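Local coordinates for protein bottromycin amidohydrolase (Streptomyces purpureus, PDB 6I5S) that acts as a thiazoline-specific, zinc-binding amidohydrolase that serves as gatekeeper of bottromycin biosynthesis, at residues 116-121 with 152-157; 162-167 with 193-198. All coordinates share one frame; numbering follows the deposited sequence.

Interaction 1 (116-121 with 152-157); sequences QLWGEP and SHVPQA
Trp118 reaches from the loop 116-121 to Val154 and Ala157 of the loop 152-157, and this apolar meeting is what joins the two segments. The six-membered end of the indole leads: Trp118 CH2 lies 4.0 Å from Val154 CG2, which sits at the ring edge near its plane, the two side chains coming from opposite directions. Ala157 lies against the same end of the ring, obliquely, but its methyl is modelled too close to be trusted in detail. With CG anti to the backbone N (chi1 -153°), the indole is carried out toward the other loop; it also touches Val146. The hydrogen bonds serve each segment separately, some within it and some to other parts of the chain. Gln116 NE2 donates to Trp118 O at 3.1 Å, nearly straight at 174° and within its own amide plane, though it lies above the carbonyl plane; Gln116 OE1 accepts from Val97 N, and the amide is thus fixed at both ends. In the loop 152-157, Ser152 OG accepts from Val154 N at 2.9 Å in an ST turn, and is also hydrogen-bonded to Asp148 OD2. Replacing Trp118 by alanine would probably open a gap between the loops and leave Val154 CG2 without its aromatic neighbour. The chemistry thus implies two loops each held by hydrogen bonds that do not involve the other, and joined through one large, partly exposed ring, with dispersion rather than directed bonding between them.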
loop_
_atom_site.group_PDB
_atom_site.type_symbol
_atom_site.label_atom_id
_atom_site.label_comp_id
_atom_site.label_asym_id
_atom_site.label_seq_id
_atom_site.Cartn_x
_atom_site.Cartn_y
_atom_site.Cartn_z
ATOM N N GLN A 116 -1.613 -1.764 -7.065
ATOM C CA GLN A 116 -0.430 -1.690 -7.919
ATOM C C GLN A 116 -0.628 -0.532 -8.869
ATOM O O GLN A 116 -1.350 -0.652 -9.861
ATOM C CB GLN A 116 -0.231 -2.980 -8.696
ATOM C CG GLN A 116 0.933 -2.924 -9.678
ATOM C CD GLN A 116 2.277 -2.841 -8.979
ATOM O OE1 GLN A 116 2.437 -3.299 -7.851
ATOM N NE2 GLN A 116 3.243 -2.250 -9.644
ATOM N N LEU A 117 0.014 0.587 -8.564
ATOM C CA LEU A 117 -0.252 1.825 -9.290
ATOM C C LEU A 117 0.661 2.013 -10.494
ATOM O O LEU A 117 0.711 3.107 -11.070
ATOM C CB LEU A 117 -0.181 3.013 -8.304
ATOM C CG LEU A 117 -1.591 3.581 -8.126
ATOM C CD1 LEU A 117 -2.597 2.579 -7.658
ATOM C CD2 LEU A 117 -1.550 4.745 -7.175
ATOM N N TRP A 118 1.340 0.964 -10.921
ATOM C CA TRP A 118 1.981 0.890 -12.214
ATOM C C TRP A 118 1.793 -0.553 -12.659
ATOM O O TRP A 118 2.708 -1.340 -12.611
ATOM C CB TRP A 118 3.463 1.267 -12.148
ATOM C CG TRP A 118 3.967 1.809 -13.392
ATOM C CD1 TRP A 118 4.006 1.192 -14.606
ATOM C CD2 TRP A 118 4.532 3.109 -13.570
ATOM N NE1 TRP A 118 4.561 2.038 -15.544
ATOM C CE2 TRP A 118 4.897 3.219 -14.927
ATOM C CE3 TRP A 118 4.764 4.195 -12.710
ATOM C CZ2 TRP A 118 5.487 4.372 -15.448
ATOM C CZ3 TRP A 118 5.343 5.344 -13.230
ATOM C CH2 TRP A 118 5.699 5.421 -14.588
ATOM N N GLY A 119 0.567 -0.894 -13.041
ATOM C CA GLY A 119 0.238 -2.286 -13.312
ATOM C C GLY A 119 0.728 -2.770 -14.662
ATOM O O GLY A 119 0.804 -2.044 -15.654
ATOM N N GLU A 120 0.984 -4.066 -14.702
ATOM C CA GLU A 120 1.465 -4.789 -15.885
ATOM C C GLU A 120 0.713 -6.113 -16.014
ATOM O O GLU A 120 0.054 -6.552 -15.066
ATOM C CB GLU A 120 2.960 -5.115 -15.774
ATOM C CG GLU A 120 3.848 -3.893 -15.783
ATOM C CD GLU A 120 5.329 -4.235 -15.896
ATOM O OE1 GLU A 120 5.664 -5.309 -16.434
ATOM O OE2 GLU A 120 6.159 -3.422 -15.440
ATOM N N PRO A 121 0.783 -6.763 -17.165
ATOM C CA PRO A 121 0.235 -8.147 -17.262
ATOM C C PRO A 121 0.731 -9.094 -16.176
ATOM O O PRO A 121 -0.053 -9.926 -15.720
ATOM C CB PRO A 121 0.698 -8.576 -18.650
ATOM C CG PRO A 121 0.727 -7.294 -19.434
ATOM C CD PRO A 121 1.276 -6.285 -18.470
ATOM N N SER A 152 5.854 14.144 -20.925
ATOM C CA SER A 152 6.033 13.276 -19.771
ATOM C C SER A 152 7.490 13.255 -19.333
ATOM O O SER A 152 8.402 13.255 -20.164
ATOM C CB SER A 152 5.598 11.845 -20.143
ATOM O OG SER A 152 5.944 10.946 -19.114
ATOM N N HIS A 153 7.703 13.214 -18.014
ATOM C CA HIS A 153 9.028 12.952 -17.462
ATOM C C HIS A 153 9.369 11.458 -17.426
ATOM O O HIS A 153 10.503 11.103 -17.087
ATOM C CB HIS A 153 9.098 13.538 -16.059
ATOM C CG HIS A 153 9.117 15.041 -16.028
ATOM N ND1 HIS A 153 9.840 15.759 -15.090
ATOM C CD2 HIS A 153 8.529 15.958 -16.836
ATOM C CE1 HIS A 153 9.686 17.051 -15.325
ATOM N NE2 HIS A 153 8.887 17.198 -16.369
ATOM N N VAL A 154 8.421 10.580 -17.741
ATOM C CA VAL A 154 8.670 9.133 -17.756
ATOM C C VAL A 154 8.191 8.555 -19.075
ATOM O O VAL A 154 7.405 7.598 -19.078
ATOM C CB VAL A 154 7.983 8.436 -16.579
ATOM C CG1 VAL A 154 8.774 8.704 -15.303
ATOM C CG2 VAL A 154 6.526 8.910 -16.431
ATOM N N PRO A 155 8.645 9.084 -20.209
ATOM C CA PRO A 155 8.051 8.686 -21.500
ATOM C C PRO A 155 8.306 7.233 -21.871
ATOM O O PRO A 155 7.542 6.664 -22.668
ATOM C CB PRO A 155 8.716 9.643 -22.499
ATOM C CG PRO A 155 9.983 10.022 -21.858
ATOM C CD PRO A 155 9.711 10.084 -20.374
ATOM N N GLN A 156 9.356 6.627 -21.319
ATOM C CA GLN A 156 9.668 5.236 -21.614
ATOM C C GLN A 156 8.613 4.320 -21.013
ATOM O O GLN A 156 8.039 3.468 -21.702
ATOM C CB GLN A 156 11.072 4.897 -21.088
ATOM C CG GLN A 156 11.233 4.816 -19.546
ATOM C CD GLN A 156 11.020 6.151 -18.813
ATOM O OE1 GLN A 156 10.929 7.212 -19.429
ATOM N NE2 GLN A 156 10.947 6.091 -17.490
ATOM N N ALA A 157 8.297 4.536 -19.740
ATOM C CA ALA A 157 7.407 3.673 -18.993
ATOM C C ALA A 157 5.937 4.044 -19.132
ATOM O O ALA A 157 5.071 3.199 -18.871
ATOM C CB ALA A 157 7.791 3.709 -17.510
#

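Interaction 2 (162-167 with 193-198); sequences SGMRDV and FEALVR
Val167 and Leu196 make the buried half of this helix-helix contact. Val167 points one methyl at the partner helix: with CG1 anti to the backbone N (chi1 167°), it lies 3.8 Å from Leu196 CD1 and 3.9 Å from Leu196 CA, touching backbone as well as side chain. The outer half belongs to Met164 and Arg198, which cross at about a right angle. Met164 is extended beyond CG, and its terminal methyl CE comes to 3.6 Å from Arg198 NH2, arriving at the edge of the guanidinium, near its plane; Met164 is poorly ordered, so its end is placed less surely. Arg198 bends at chi3 (68°), folding its guanidinium back so that one face covers Ala195 CA. Ala195 CB in turn lies 4.5 Å from Met164 CG, a loose approach. In the first turn of helix 164-177, Asp166 OD2 accepts from Ser162 N, just ahead of the helix, at 2.9 Å through its anti lone pair, tying the entering chain to that turn. The contact thus joins the start of helix 164-177 to the middle of helix 190-203, whose other side packs on helix 217-223 through Phe193 and Val197; the loop residues Val161 and Val184 flank Val167 and Leu196.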
loop_
_atom_site.group_PDB
_atom_site.type_symbol
_atom_site.label_atom_id
_atom_site.label_comp_id
_atom_site.label_asym_id
_atom_site.label_seq_id
_atom_site.Cartn_x
_atom_site.Cartn_y
_atom_site.Cartn_z
ATOM N N SER A 162 -2.436 11.637 -26.206
ATOM C CA SER A 162 -2.555 13.021 -26.640
ATOM C C SER A 162 -3.854 13.301 -27.389
ATOM O O SER A 162 -4.008 14.395 -27.955
ATOM C CB SER A 162 -1.352 13.375 -27.493
ATOM O OG SER A 162 -1.416 12.681 -28.703
ATOM N N GLY A 163 -4.800 12.373 -27.398
ATOM C CA GLY A 163 -6.068 12.579 -28.074
ATOM C C GLY A 163 -7.032 11.468 -27.709
ATOM O O GLY A 163 -6.701 10.562 -26.958
ATOM N N MET A 164 -8.224 11.529 -28.315
ATOM C CA MET A 164 -9.327 10.636 -27.961
ATOM C C MET A 164 -9.012 9.196 -28.347
ATOM O O MET A 164 -9.325 8.252 -27.603
ATOM C CB MET A 164 -10.616 11.103 -28.644
ATOM C CG MET A 164 -11.394 12.180 -27.890
ATOM S SD MET A 164 -12.497 13.177 -28.941
ATOM C CE MET A 164 -13.572 13.924 -27.712
ATOM N N ARG A 165 -8.359 9.006 -29.485
ATOM C CA ARG A 165 -8.061 7.636 -29.914
ATOM C C ARG A 165 -7.082 6.968 -28.967
ATOM O O ARG A 165 -7.228 5.781 -28.648
ATOM C CB ARG A 165 -7.503 7.613 -31.338
ATOM C CG ARG A 165 -7.200 6.184 -31.803
ATOM C CD ARG A 165 -7.024 6.058 -33.294
ATOM N NE ARG A 165 -7.233 4.677 -33.718
ATOM C CZ ARG A 165 -8.407 4.166 -34.081
ATOM N NH1 ARG A 165 -9.507 4.920 -34.097
ATOM N NH2 ARG A 165 -8.478 2.894 -34.445
ATOM N N ASP A 166 -6.076 7.718 -28.497
ATOM C CA ASP A 166 -5.165 7.175 -27.508
ATOM C C ASP A 166 -5.912 6.798 -26.229
ATOM O O ASP A 166 -5.608 5.768 -25.605
ATOM C CB ASP A 166 -4.067 8.186 -27.171
ATOM C CG ASP A 166 -3.139 8.480 -28.338
ATOM O OD1 ASP A 166 -2.996 7.611 -29.245
ATOM O OD2 ASP A 166 -2.552 9.600 -28.326
ATOM N N VAL A 167 -6.860 7.655 -25.788
ATOM C CA VAL A 167 -7.655 7.347 -24.594
ATOM C C VAL A 167 -8.468 6.067 -24.813
ATOM O O VAL A 167 -8.578 5.208 -23.929
ATOM C CB VAL A 167 -8.576 8.530 -24.228
ATOM C CG1 VAL A 167 -9.649 8.110 -23.184
ATOM C CG2 VAL A 167 -7.748 9.713 -23.655
ATOM N N PHE A 193 -7.413 14.877 -20.250
ATOM C CA PHE A 193 -7.927 14.459 -18.956
ATOM C C PHE A 193 -9.456 14.478 -18.949
ATOM O O PHE A 193 -10.104 13.542 -18.460
ATOM C CB PHE A 193 -7.346 15.339 -17.854
ATOM C CG PHE A 193 -7.859 15.011 -16.490
ATOM C CD1 PHE A 193 -7.229 14.049 -15.726
ATOM C CD2 PHE A 193 -8.972 15.645 -16.001
ATOM C CE1 PHE A 193 -7.707 13.771 -14.440
ATOM C CE2 PHE A 193 -9.449 15.392 -14.735
ATOM C CZ PHE A 193 -8.842 14.447 -13.962
ATOM N N GLU A 194 -10.055 15.555 -19.457
ATOM C CA GLU A 194 -11.514 15.674 -19.391
ATOM C C GLU A 194 -12.183 14.575 -20.172
ATOM O O GLU A 194 -13.209 14.017 -19.733
ATOM C CB GLU A 194 -11.982 17.040 -19.934
ATOM C CG GLU A 194 -11.616 18.195 -19.048
ATOM C CD GLU A 194 -11.914 19.571 -19.641
ATOM O OE1 GLU A 194 -12.430 19.721 -20.783
ATOM O OE2 GLU A 194 -11.607 20.553 -18.920
ATOM N N ALA A 195 -11.650 14.282 -21.363
ATOM C CA ALA A 195 -12.182 13.187 -22.164
ATOM C C ALA A 195 -11.981 11.840 -21.474
ATOM O O ALA A 195 -12.883 10.989 -21.519
ATOM C CB ALA A 195 -11.537 13.170 -23.540
ATOM N N LEU A 196 -10.813 11.640 -20.847
ATOM C CA LEU A 196 -10.495 10.378 -20.173
ATOM C C LEU A 196 -11.432 10.136 -19.008
ATOM O O LEU A 196 -12.004 9.049 -18.880
ATOM C CB LEU A 196 -9.054 10.412 -19.672
ATOM C CG LEU A 196 -8.589 9.276 -18.764
ATOM C CD1 LEU A 196 -8.647 7.996 -19.533
ATOM C CD2 LEU A 196 -7.190 9.566 -18.347
ATOM N N VAL A 197 -11.644 11.153 -18.163
ATOM C CA VAL A 197 -12.520 10.901 -17.025
ATOM C C VAL A 197 -13.963 10.778 -17.455
ATOM O O VAL A 197 -14.709 9.980 -16.860
ATOM C CB VAL A 197 -12.327 11.942 -15.888
ATOM C CG1 VAL A 197 -10.880 11.817 -15.321
ATOM C CG2 VAL A 197 -12.661 13.319 -16.345
ATOM N N ARG A 198 -14.394 11.503 -18.520
ATOM C CA ARG A 198 -15.738 11.329 -19.040
ATOM C C ARG A 198 -15.929 9.902 -19.554
ATOM O O ARG A 198 -16.921 9.232 -19.244
ATOM C CB ARG A 198 -15.984 12.341 -20.167
ATOM C CG ARG A 198 -17.319 12.194 -20.895
ATOM C CD ARG A 198 -17.261 12.982 -22.209
ATOM N NE ARG A 198 -16.313 12.306 -23.096
ATOM C CZ ARG A 198 -15.636 12.885 -24.077
ATOM N NH1 ARG A 198 -15.814 14.197 -24.338
ATOM N NH2 ARG A 198 -14.806 12.171 -24.816
#

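In the fold
The two contacts follow one another along the chain, with strand 159-160 between segments 152-157 and 162-167. Their centres are 17 Å apart and their nearest atoms about 10 Å, so they do not touch. Interaction 1 lies beside the metal site: the side chain of Trp118 is about 6 Å from a bound zinc ion, and Leu117 O is hydrogen-bonded to NZ of the carboxylated lysine at position 183. That lysine is shared by both zinc sites, completed by His94, His96 and Asp348 in one and His210 and His229 in the other. Interaction 2 pairs the helices that precede and follow this lysine in sequence, consistent with adjacent outer helices of an amidohydrolase barrel.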